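Local coordinates for protein putative isocitrate dehydrogenase, NAD-dependent (Methylococcus capsulatus, PDB 6LKY) that probably catalyses the NAD-dependent oxidative decarboxylation of isocitrate with the help of magnesium, and binds NAD, at residues Arg62-Gly67 with Ala256-Ala261; Lys3-Pro8 with Asp34-Gly39; Glu301-Glu306 with Glu331-Arg336. The protein carries 1 engineered substitution. All blocks are in the same frame, centred on the assembly; numbering follows the deposited sequence.

Contact 1: Arg62-Gly67 with Ala256-Ala261; sequences RICFKG and AALFEA. With NAD (nicotinamide-adenine-dinucleotide), chain C.
Arg62 opens the pairing of two parallel strands, 63-66 and 257-261, by offering its carbonyl O to Ala257 N at 3.0 Å. Its side chain bends past the methyl of Ala256, with NE and NH2 near it, while NE and NH1 are taken up by the carbonyls of Asp255 and Arg59. Ile63 is turned to the same face of the sheet as Ala257, where its CD1 lies 4.2 Å from Ala257 CB and its CG2 meets the edge of the Phe259 ring; a branched aliphatic chain suits a face covered by the end of helix 278-290. Both backbone polar atoms of Cys64 are bonded across the contact: its N reaches Ala257 O, and its O receives Phe259 N at 2.8 Å, the N-H pointing nearly straight. On the other face, Cys64 SG stands anti to the backbone N (chi1 -179°) and rests 3.7 Å from Leu258 CD1. Phe65 packs its ring against Met280 and Met287 of that helix, touching the CB of Phe259. Lys66 N closes the backbone pattern on Phe259 O. Its side chain passes across Leu258 CD2, then folds at chi3 and chi4 (57° and 71°), which brings Lys66 NZ to Glu260 OE1 at 2.6 Å, a salt bridge on the anti side of the carboxylate. Lys66 NZ also bonds to Gly67 O at 3.0 Å and to Asn81 OD1. A methionine here would probably leave Glu260 OE1 without its charged mate, though Arg85 would still hold OE2. A water joins Lys66 O to Ala261 N where the strands part. Glu260 OE1 lies 3.0 Å from O7N of the NAD carboxamide, so the C-terminal ends of these parallel strands form part of the nucleotide pocket, as is common in alpha/beta folds.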
loop_
_atom_site.group_PDB
_atom_site.type_symbol
_atom_site.label_atom_id
_atom_site.label_comp_id
_atom_site.label_asym_id
_atom_site.label_seq_id
_atom_site.Cartn_x
_atom_site.Cartn_y
_atom_site.Cartn_z
ATOM N N ARG A 62 -0.642 -22.653 -24.199
ATOM C CA ARG A 62 0.281 -21.556 -23.896
ATOM C C ARG A 62 -0.457 -20.246 -23.631
ATOM O O ARG A 62 0.198 -19.256 -23.297
ATOM C CB ARG A 62 1.330 -21.292 -24.996
ATOM C CG ARG A 62 2.213 -22.480 -25.397
ATOM C CD ARG A 62 2.570 -23.424 -24.238
ATOM N NE ARG A 62 3.580 -22.911 -23.301
ATOM C CZ ARG A 62 4.149 -23.641 -22.340
ATOM N NH1 ARG A 62 3.832 -24.921 -22.198
ATOM N NH2 ARG A 62 5.050 -23.106 -21.529
ATOM N N ILE A 63 -1.781 -20.193 -23.786
ATOM C CA ILE A 63 -2.567 -18.987 -23.544
ATOM C C ILE A 63 -3.770 -19.356 -22.686
ATOM O O ILE A 63 -4.434 -20.371 -22.930
ATOM C CB ILE A 63 -3.029 -18.315 -24.855
ATOM C CG1 ILE A 63 -1.854 -18.130 -25.817
ATOM C CG2 ILE A 63 -3.686 -16.976 -24.569
ATOM C CD1 ILE A 63 -0.847 -17.090 -25.348
ATOM N N CYS A 64 -4.059 -18.523 -21.689
ATOM C CA CYS A 64 -5.127 -18.800 -20.743
ATOM C C CYS A 64 -5.866 -17.512 -20.416
ATOM O O CYS A 64 -5.257 -16.452 -20.253
ATOM C CB CYS A 64 -4.582 -19.461 -19.465
ATOM S SG CYS A 64 -5.839 -19.878 -18.238
ATOM N N PHE A 65 -7.187 -17.615 -20.366
ATOM C CA PHE A 65 -8.100 -16.539 -19.998
ATOM C C PHE A 65 -8.778 -16.987 -18.706
ATOM O O PHE A 65 -9.507 -17.985 -18.705
ATOM C CB PHE A 65 -9.104 -16.315 -21.123
ATOM C CG PHE A 65 -9.805 -15.000 -21.073
ATOM C CD1 PHE A 65 -9.102 -13.824 -20.872
ATOM C CD2 PHE A 65 -11.176 -14.935 -21.269
ATOM C CE1 PHE A 65 -9.769 -12.606 -20.847
ATOM C CE2 PHE A 65 -11.843 -13.723 -21.233
ATOM C CZ PHE A 65 -11.145 -12.562 -21.027
ATOM N N LYS A 66 -8.527 -16.275 -17.605
ATOM C CA LYS A 66 -8.826 -16.794 -16.272
ATOM C C LYS A 66 -9.669 -15.801 -15.484
ATOM O O LYS A 66 -9.249 -14.665 -15.256
ATOM C CB LYS A 66 -7.536 -17.118 -15.505
ATOM C CG LYS A 66 -7.784 -17.826 -14.172
ATOM C CD LYS A 66 -6.594 -17.703 -13.201
ATOM C CE LYS A 66 -6.225 -16.257 -12.919
ATOM N NZ LYS A 66 -7.214 -15.507 -12.079
ATOM N N GLY A 67 -10.863 -16.222 -15.081
ATOM C CA GLY A 67 -11.661 -15.450 -14.158
ATOM C C GLY A 67 -11.040 -15.474 -12.770
ATOM O O GLY A 67 -10.087 -16.213 -12.512
ATOM N N ALA A 256 4.502 -18.726 -22.186
ATOM C CA ALA A 256 3.074 -18.793 -21.927
ATOM C C ALA A 256 2.616 -17.445 -21.407
ATOM O O ALA A 256 3.426 -16.611 -20.987
ATOM C CB ALA A 256 2.724 -19.919 -20.942
ATOM N N ALA A 257 1.302 -17.242 -21.436
ATOM C CA ALA A 257 0.712 -15.996 -20.981
ATOM C C ALA A 257 -0.692 -16.279 -20.477
ATOM O O ALA A 257 -1.418 -17.091 -21.062
ATOM C CB ALA A 257 0.674 -14.946 -22.099
ATOM N N LEU A 258 -1.069 -15.597 -19.396
ATOM C CA LEU A 258 -2.367 -15.786 -18.762
ATOM C C LEU A 258 -2.967 -14.424 -18.443
ATOM O O LEU A 258 -2.342 -13.607 -17.758
ATOM C CB LEU A 258 -2.221 -16.646 -17.501
ATOM C CG LEU A 258 -3.485 -16.982 -16.691
ATOM C CD1 LEU A 258 -3.332 -18.336 -16.017
ATOM C CD2 LEU A 258 -3.793 -15.896 -15.652
ATOM N N PHE A 259 -4.189 -14.184 -18.906
ATOM C CA PHE A 259 -4.784 -12.858 -18.822
ATOM C C PHE A 259 -5.970 -12.882 -17.867
ATOM O O PHE A 259 -6.722 -13.861 -17.837
ATOM C CB PHE A 259 -5.167 -12.366 -20.227
ATOM C CG PHE A 259 -3.990 -12.314 -21.146
ATOM C CD1 PHE A 259 -3.568 -13.452 -21.811
ATOM C CD2 PHE A 259 -3.249 -11.153 -21.270
ATOM C CE1 PHE A 259 -2.454 -13.421 -22.621
ATOM C CE2 PHE A 259 -2.129 -11.111 -22.078
ATOM C CZ PHE A 259 -1.724 -12.242 -22.747
ATOM N N GLU A 260 -6.112 -11.828 -17.054
ATOM C CA GLU A 260 -7.133 -11.870 -16.014
ATOM C C GLU A 260 -7.511 -10.460 -15.585
ATOM O O GLU A 260 -6.778 -9.500 -15.816
ATOM C CB GLU A 260 -6.635 -12.653 -14.791
ATOM C CG GLU A 260 -5.398 -11.993 -14.148
ATOM C CD GLU A 260 -4.888 -12.723 -12.894
ATOM O OE1 GLU A 260 -5.692 -13.404 -12.219
ATOM O OE2 GLU A 260 -3.679 -12.607 -12.583
ATOM N N ALA A 261 -8.665 -10.353 -14.927
ATOM C CA ALA A 261 -8.943 -9.138 -14.177
ATOM C C ALA A 261 -8.030 -9.055 -12.948
ATOM O O ALA A 261 -7.510 -10.057 -12.446
ATOM C CB ALA A 261 -10.417 -9.076 -13.758
HETATM P PA NAD C . -12.411 -8.515 -4.292
HETATM O O1A NAD C . -13.070 -9.832 -4.620
HETATM O O2A NAD C . -11.658 -7.983 -5.473
HETATM O O5B NAD C . -13.520 -7.492 -3.759
HETATM C C5B NAD C . -13.100 -6.209 -3.301
HETATM C C4B NAD C . -14.237 -5.225 -3.493
HETATM O O4B NAD C . -14.281 -4.901 -4.897
HETATM C C3B NAD C . -15.559 -5.875 -3.103
HETATM O O3B NAD C . -16.388 -4.951 -2.413
HETATM C C2B NAD C . -16.169 -6.252 -4.444
HETATM O O2B NAD C . -17.605 -6.280 -4.450
HETATM C C1B NAD C . -15.571 -5.236 -5.407
HETATM N N9A NAD C . -15.528 -5.942 -6.679
HETATM C C8A NAD C . -14.244 -6.462 -7.183
HETATM N N7A NAD C . -14.685 -6.855 -8.534
HETATM C C5A NAD C . -15.361 -5.657 -9.020
HETATM C C6A NAD C . -16.439 -6.002 -10.031
HETATM N N6A NAD C . -15.797 -6.391 -11.297
HETATM N N1A NAD C . -17.246 -4.791 -10.242
HETATM C C2A NAD C . -17.965 -4.322 -9.041
HETATM N N3A NAD C . -17.521 -5.026 -7.835
HETATM C C4A NAD C . -16.065 -5.138 -7.790
HETATM O O3 NAD C . -11.332 -8.689 -3.117
HETATM P PN NAD C . -11.539 -9.493 -1.753
HETATM O O1N NAD C . -12.937 -9.446 -1.225
HETATM O O2N NAD C . -10.534 -8.897 -0.781
HETATM O O5D NAD C . -11.158 -11.023 -2.066
HETATM C C5D NAD C . -12.170 -11.954 -2.485
HETATM C C4D NAD C . -11.505 -13.221 -3.008
HETATM O O4D NAD C . -10.907 -13.005 -4.298
HETATM C C3D NAD C . -10.400 -13.698 -2.063
HETATM O O3D NAD C . -10.573 -15.099 -1.872
HETATM C C2D NAD C . -9.129 -13.418 -2.844
HETATM O O2D NAD C . -8.071 -14.338 -2.582
HETATM C C1D NAD C . -9.577 -13.554 -4.292
HETATM N N1N NAD C . -8.578 -12.883 -5.162
HETATM C C2N NAD C . -8.663 -13.269 -6.564
HETATM C C3N NAD C . -7.451 -12.665 -7.235
HETATM C C7N NAD C . -7.110 -13.311 -8.582
HETATM O O7N NAD C . -6.636 -12.362 -9.528
HETATM N N7N NAD C . -8.224 -14.109 -9.089
HETATM C C4N NAD C . -7.459 -11.144 -7.259
HETATM C C5N NAD C . -7.795 -10.550 -5.906
HETATM C C6N NAD C . -8.565 -11.424 -4.911
HETATM O O HOH W 1 -10.128 -12.544 -13.883
#

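Contact 2: Lys3-Pro8 with Asp34-Gly39; sequences KITLIP and DTQSAG
Strands 2-7 and 31-35 run parallel, and three hydrogen bonds, Asp34 N to Ile4 O, Leu6 N to Asp34 O and Gln36 N to Leu6 O, all 2.8 Å long, fix Thr5 beside Asp34 and Leu6 beside Thr35. They are the two strands of a beta-alpha-beta unit whose connection is helix 13-26, and strand 31-35 is the outermost strand of the sheet on this side within the chain. Thr5 and Asp34 share the face covered by helix 52-61. There Thr5 OG1 and Asp34 OD2 both bond to Ser57 OG, so one helix hydroxyl ties the two strands together, and Asn61 adds a second bond to OG1. Lys3, its chain fully extended from the strand, passes at a slant by the same carboxylate; its NZ is 4.2 Å from Asp34 OD2, near enough for attraction but too far for a salt bridge. Gln36 folds back along its own segment, its chain bent at chi2 (-72°), and NE2 reaches Asp34 OD1 at 3.0 Å from above the carboxylate plane. Gln36 CG itself lies against Thr5 CG2, a methyl placed anti to the backbone N (chi1 -62°). Leu6 and Thr35 lie side by side on the other face, where the leucine also packs on Phe65 and Trp33. Past the strand end, Pro8, which has no N-H to give, sets CD 3.4 Å from Gln36 O. Small Ala38 follows, turned toward the first strand, its CB meeting the branch methyl CG2 of Ile7 at 3.8 Å.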
loop_
_atom_site.group_PDB
_atom_site.type_symbol
_atom_site.label_atom_id
_atom_site.label_comp_id
_atom_site.label_asym_id
_atom_site.label_seq_id
_atom_site.Cartn_x
_atom_site.Cartn_y
_atom_site.Cartn_z
ATOM N N LYS A 3 -6.459 -21.513 -30.043
ATOM C CA LYS A 3 -6.971 -22.379 -28.990
ATOM C C LYS A 3 -6.490 -21.866 -27.632
ATOM O O LYS A 3 -5.281 -21.826 -27.372
ATOM C CB LYS A 3 -6.527 -23.824 -29.205
ATOM C CG LYS A 3 -7.168 -24.782 -28.218
ATOM C CD LYS A 3 -6.860 -26.229 -28.554
ATOM C CE LYS A 3 -7.623 -27.146 -27.631
ATOM N NZ LYS A 3 -7.197 -28.558 -27.790
ATOM N N ILE A 4 -7.437 -21.529 -26.751
ATOM C CA ILE A 4 -7.160 -20.788 -25.523
ATOM C C ILE A 4 -7.826 -21.481 -24.343
ATOM O O ILE A 4 -9.037 -21.742 -24.377
ATOM C CB ILE A 4 -7.665 -19.341 -25.633
ATOM C CG1 ILE A 4 -6.833 -18.571 -26.658
ATOM C CG2 ILE A 4 -7.698 -18.667 -24.251
ATOM C CD1 ILE A 4 -7.318 -17.181 -26.893
ATOM N N THR A 5 -7.049 -21.755 -23.287
ATOM C CA THR A 5 -7.632 -22.341 -22.082
ATOM C C THR A 5 -8.500 -21.302 -21.382
ATOM O O THR A 5 -8.102 -20.143 -21.253
ATOM C CB THR A 5 -6.538 -22.850 -21.141
ATOM O OG1 THR A 5 -5.788 -23.883 -21.791
ATOM C CG2 THR A 5 -7.145 -23.400 -19.843
ATOM N N LEU A 6 -9.707 -21.704 -20.978
ATOM C CA LEU A 6 -10.703 -20.791 -20.428
ATOM C C LEU A 6 -11.117 -21.270 -19.045
ATOM O O LEU A 6 -11.594 -22.403 -18.894
ATOM C CB LEU A 6 -11.925 -20.703 -21.348
ATOM C CG LEU A 6 -13.085 -19.808 -20.908
ATOM C CD1 LEU A 6 -12.646 -18.352 -20.937
ATOM C CD2 LEU A 6 -14.321 -20.019 -21.798
ATOM N N ILE A 7 -10.959 -20.412 -18.048
ATOM C CA ILE A 7 -11.266 -20.750 -16.665
ATOM C C ILE A 7 -12.306 -19.764 -16.147
ATOM O O ILE A 7 -11.995 -18.611 -15.853
ATOM C CB ILE A 7 -10.004 -20.733 -15.784
ATOM C CG1 ILE A 7 -8.958 -21.722 -16.323
ATOM C CG2 ILE A 7 -10.393 -20.998 -14.333
ATOM C CD1 ILE A 7 -7.618 -21.700 -15.573
ATOM N N PRO A 8 -13.565 -20.188 -16.033
ATOM C CA PRO A 8 -14.614 -19.251 -15.586
ATOM C C PRO A 8 -14.406 -18.711 -14.180
ATOM O O PRO A 8 -14.773 -17.563 -13.905
ATOM C CB PRO A 8 -15.891 -20.101 -15.679
ATOM C CG PRO A 8 -15.537 -21.185 -16.686
ATOM C CD PRO A 8 -14.115 -21.505 -16.392
ATOM N N ASP A 34 -10.967 -23.776 -24.709
ATOM C CA ASP A 34 -10.718 -25.035 -24.010
ATOM C C ASP A 34 -11.080 -24.815 -22.538
ATOM O O ASP A 34 -10.249 -24.384 -21.738
ATOM C CB ASP A 34 -9.266 -25.444 -24.195
ATOM C CG ASP A 34 -8.959 -26.803 -23.626
ATOM O OD1 ASP A 34 -9.862 -27.417 -23.010
ATOM O OD2 ASP A 34 -7.804 -27.249 -23.794
ATOM N N THR A 35 -12.335 -25.096 -22.194
ATOM C CA THR A 35 -12.852 -24.779 -20.871
ATOM C C THR A 35 -12.307 -25.741 -19.822
ATOM O O THR A 35 -12.410 -26.965 -19.968
ATOM C CB THR A 35 -14.378 -24.813 -20.882
ATOM O OG1 THR A 35 -14.852 -23.772 -21.738
ATOM C CG2 THR A 35 -14.937 -24.586 -19.476
ATOM N N GLN A 36 -11.736 -25.175 -18.755
ATOM C CA GLN A 36 -11.151 -25.934 -17.656
ATOM C C GLN A 36 -11.576 -25.300 -16.337
ATOM O O GLN A 36 -12.002 -24.146 -16.296
ATOM C CB GLN A 36 -9.622 -25.969 -17.758
ATOM C CG GLN A 36 -9.103 -26.529 -19.040
ATOM C CD GLN A 36 -9.299 -28.022 -19.128
ATOM O OE1 GLN A 36 -9.563 -28.684 -18.123
ATOM N NE2 GLN A 36 -9.167 -28.564 -20.336
ATOM N N SER A 37 -11.419 -26.047 -15.249
ATOM C CA SER A 37 -11.889 -25.627 -13.932
ATOM C C SER A 37 -10.717 -25.381 -12.981
ATOM O O SER A 37 -9.725 -26.116 -13.004
ATOM C CB SER A 37 -12.824 -26.690 -13.355
ATOM O OG SER A 37 -13.279 -26.352 -12.067
ATOM N N ALA A 38 -10.859 -24.385 -12.103
ATOM C CA ALA A 38 -9.823 -24.080 -11.118
ATOM C C ALA A 38 -10.457 -23.355 -9.942
ATOM O O ALA A 38 -11.576 -22.844 -10.037
ATOM C CB ALA A 38 -8.696 -23.227 -11.731
ATOM N N GLY A 39 -9.716 -23.303 -8.828
ATOM C CA GLY A 39 -10.178 -22.574 -7.659
ATOM C C GLY A 39 -11.285 -23.317 -6.927
ATOM O O GLY A 39 -11.383 -24.546 -6.978
#

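Contact 3: Glu301-Glu306 with Glu331-Arg336; sequences ERAVRE and EAIVER
The guanidinium of Arg336 and the carboxylate of Glu306 meet with their planes 52° apart, the oxygen OE1 approaching the guanidinium obliquely. The single link between them, Arg336 NH1 to Glu306 OE1 at 3.3 Å, is a salt bridge whose hydrogen bond is weak and bent (124°). Glu306 OE1 is almost as near to Arg336 CD, at 3.4 Å, so the carboxylate leans on the aliphatic part of the arginine as well as on its charge. The arginine gets there by bending at chi2 and chi3, while the glutamate chain is extended beyond CG, and the two side chains cross at about a right angle. Long, flexible charged residues fit this outer side of the helix pair, where they can meet over the surface. A second flat group, the guanidinium of Arg305, has Glu301 CG at its edge and in its plane; one turn back on the same helix, Glu301 OE2 receives Arg305 NE at 3.3 Å through its anti lone pair. Phe100 makes a cation-pi contact with this arginine, and the carbonyl of Ser99 takes NH1. Further in, the contact is apolar. Ala303 CB lies 3.6 Å from Arg336 CB and also touches Ile333 O, an approach that the small methyl permits. Val304 CG2 meets Ile333 CG2 at 3.9 Å. The segment axes come within 8.3 Å at 127°, and Val307 continues the packing on Ile333. Both helices, 294-310 and 326-337, rest on helix 278-290 through Val304 and Ile333 against Ile281, with Val23 of helix 13-26 flanking Ile333.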
loop_
_atom_site.group_PDB
_atom_site.type_symbol
_atom_site.label_atom_id
_atom_site.label_comp_id
_atom_site.label_asym_id
_atom_site.label_seq_id
_atom_site.Cartn_x
_atom_site.Cartn_y
_atom_site.Cartn_z
ATOM N N GLU A 301 -11.187 -1.969 -26.788
ATOM C CA GLU A 301 -10.906 -0.885 -25.846
ATOM C C GLU A 301 -11.708 0.369 -26.183
ATOM O O GLU A 301 -12.257 1.028 -25.282
ATOM C CB GLU A 301 -9.407 -0.589 -25.817
ATOM C CG GLU A 301 -9.027 0.532 -24.870
ATOM C CD GLU A 301 -7.532 0.615 -24.616
ATOM O OE1 GLU A 301 -6.779 -0.215 -25.177
ATOM O OE2 GLU A 301 -7.112 1.511 -23.851
ATOM N N ARG A 302 -11.780 0.710 -27.476
ATOM C CA ARG A 302 -12.585 1.844 -27.924
ATOM C C ARG A 302 -14.049 1.672 -27.535
ATOM O O ARG A 302 -14.690 2.618 -27.060
ATOM C CB ARG A 302 -12.442 2.007 -29.442
ATOM C CG ARG A 302 -13.028 3.296 -30.001
ATOM C CD ARG A 302 -12.712 3.486 -31.482
ATOM N NE ARG A 302 -11.407 2.949 -31.869
ATOM C CZ ARG A 302 -11.223 2.064 -32.847
ATOM N NH1 ARG A 302 -12.261 1.610 -33.540
ATOM N NH2 ARG A 302 -10.001 1.631 -33.134
ATOM N N ALA A 303 -14.594 0.471 -27.733
ATOM C CA ALA A 303 -15.992 0.218 -27.392
ATOM C C ALA A 303 -16.241 0.390 -25.893
ATOM O O ALA A 303 -17.248 0.989 -25.479
ATOM C CB ALA A 303 -16.392 -1.182 -27.859
ATOM N N VAL A 304 -15.342 -0.153 -25.062
ATOM C CA VAL A 304 -15.478 0.015 -23.614
ATOM C C VAL A 304 -15.461 1.494 -23.242
ATOM O O VAL A 304 -16.285 1.976 -22.447
ATOM C CB VAL A 304 -14.365 -0.747 -22.873
ATOM C CG1 VAL A 304 -14.351 -0.337 -21.397
ATOM C CG2 VAL A 304 -14.535 -2.246 -23.038
ATOM N N ARG A 305 -14.492 2.230 -23.784
ATOM C CA ARG A 305 -14.387 3.645 -23.451
ATOM C C ARG A 305 -15.633 4.413 -23.884
ATOM O O ARG A 305 -16.136 5.260 -23.137
ATOM C CB ARG A 305 -13.122 4.222 -24.077
ATOM C CG ARG A 305 -11.880 3.712 -23.376
ATOM C CD ARG A 305 -10.593 4.151 -24.032
ATOM N NE ARG A 305 -9.445 3.711 -23.247
ATOM C CZ ARG A 305 -9.009 4.307 -22.140
ATOM N NH1 ARG A 305 -9.594 5.412 -21.689
ATOM N NH2 ARG A 305 -7.963 3.809 -21.494
ATOM N N GLU A 306 -16.164 4.114 -25.075
ATOM C CA GLU A 306 -17.377 4.786 -25.531
ATOM C C GLU A 306 -18.546 4.500 -24.595
ATOM O O GLU A 306 -19.306 5.412 -24.241
ATOM C CB GLU A 306 -17.712 4.359 -26.962
ATOM C CG GLU A 306 -16.845 5.032 -28.032
ATOM C CD GLU A 306 -16.836 4.277 -29.355
ATOM O OE1 GLU A 306 -17.543 3.250 -29.464
ATOM O OE2 GLU A 306 -16.106 4.702 -30.282
ATOM N N GLU A 331 -23.787 -6.103 -23.396
ATOM C CA GLU A 331 -24.456 -5.936 -24.692
ATOM C C GLU A 331 -24.145 -4.590 -25.297
ATOM O O GLU A 331 -23.876 -4.514 -26.495
ATOM C CB GLU A 331 -25.970 -6.118 -24.591
ATOM C CG GLU A 331 -26.502 -7.373 -25.292
ATOM C CD GLU A 331 -26.108 -7.373 -26.794
ATOM O OE1 GLU A 331 -25.494 -8.381 -27.238
ATOM O OE2 GLU A 331 -26.255 -6.317 -27.542
ATOM N N ALA A 332 -24.119 -3.530 -24.472
ATOM C CA ALA A 332 -23.714 -2.204 -24.952
ATOM C C ALA A 332 -22.315 -2.234 -25.556
ATOM O O ALA A 332 -22.072 -1.689 -26.650
ATOM C CB ALA A 332 -23.777 -1.173 -23.820
ATOM N N ILE A 333 -21.392 -2.917 -24.880
ATOM C CA ILE A 333 -20.039 -2.992 -25.403
ATOM C C ILE A 333 -20.011 -3.802 -26.694
ATOM O O ILE A 333 -19.274 -3.460 -27.617
ATOM C CB ILE A 333 -19.066 -3.546 -24.340
ATOM C CG1 ILE A 333 -18.967 -2.584 -23.154
ATOM C CG2 ILE A 333 -17.650 -3.710 -24.928
ATOM C CD1 ILE A 333 -18.361 -3.207 -21.903
ATOM N N VAL A 334 -20.776 -4.898 -26.771
ATOM C CA VAL A 334 -20.822 -5.704 -27.995
ATOM C C VAL A 334 -21.311 -4.859 -29.165
ATOM O O VAL A 334 -20.695 -4.819 -30.247
ATOM C CB VAL A 334 -21.717 -6.942 -27.774
ATOM C CG1 VAL A 334 -22.166 -7.544 -29.100
ATOM C CG2 VAL A 334 -21.000 -7.997 -26.917
ATOM N N GLU A 335 -22.379 -4.100 -28.928
ATOM C CA GLU A 335 -22.945 -3.262 -29.973
ATOM C C GLU A 335 -21.937 -2.217 -30.444
ATOM O O GLU A 335 -21.843 -1.940 -31.649
ATOM C CB GLU A 335 -24.220 -2.596 -29.451
ATOM C CG GLU A 335 -25.412 -3.563 -29.289
ATOM C CD GLU A 335 -26.528 -3.013 -28.409
ATOM O OE1 GLU A 335 -27.456 -3.789 -28.071
ATOM O OE2 GLU A 335 -26.474 -1.814 -28.053
ATOM N N ARG A 336 -21.174 -1.621 -29.505
ATOM C CA ARG A 336 -20.152 -0.629 -29.870
ATOM C C ARG A 336 -18.950 -1.253 -30.567
ATOM O O ARG A 336 -18.429 -0.685 -31.535
ATOM C CB ARG A 336 -19.679 0.126 -28.632
ATOM C CG ARG A 336 -20.732 0.963 -27.990
ATOM C CD ARG A 336 -20.684 2.381 -28.501
ATOM N NE ARG A 336 -21.494 2.561 -29.699
ATOM C CZ ARG A 336 -21.384 3.591 -30.532
ATOM N NH1 ARG A 336 -20.486 4.542 -30.307
ATOM N NH2 ARG A 336 -22.180 3.671 -31.592
#

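Contacts 1 and 2 belong to one sheet, in which strands 2-7 and 63-66 are neighbours, so four strands run side by side from 31-35 to 257-261. Their centres are 9 Å apart, and they are joined directly: Phe65 N lies 2.8 Å from Thr5 O, and Cys64 SG packs on Ile7 CD1 at 3.7 Å. Contact 1 reaches the NAD through Lys66 and Glu260, whereas the side chain of Ile7 in contact 2 stands about 9 Å from it and packs on Lys66. Contact 3 is separate helix packing, its centre about 22 Å from that of contact 1 and 25 Å from that of contact 2; helix 278-290 lies against both contact 1 and contact 3.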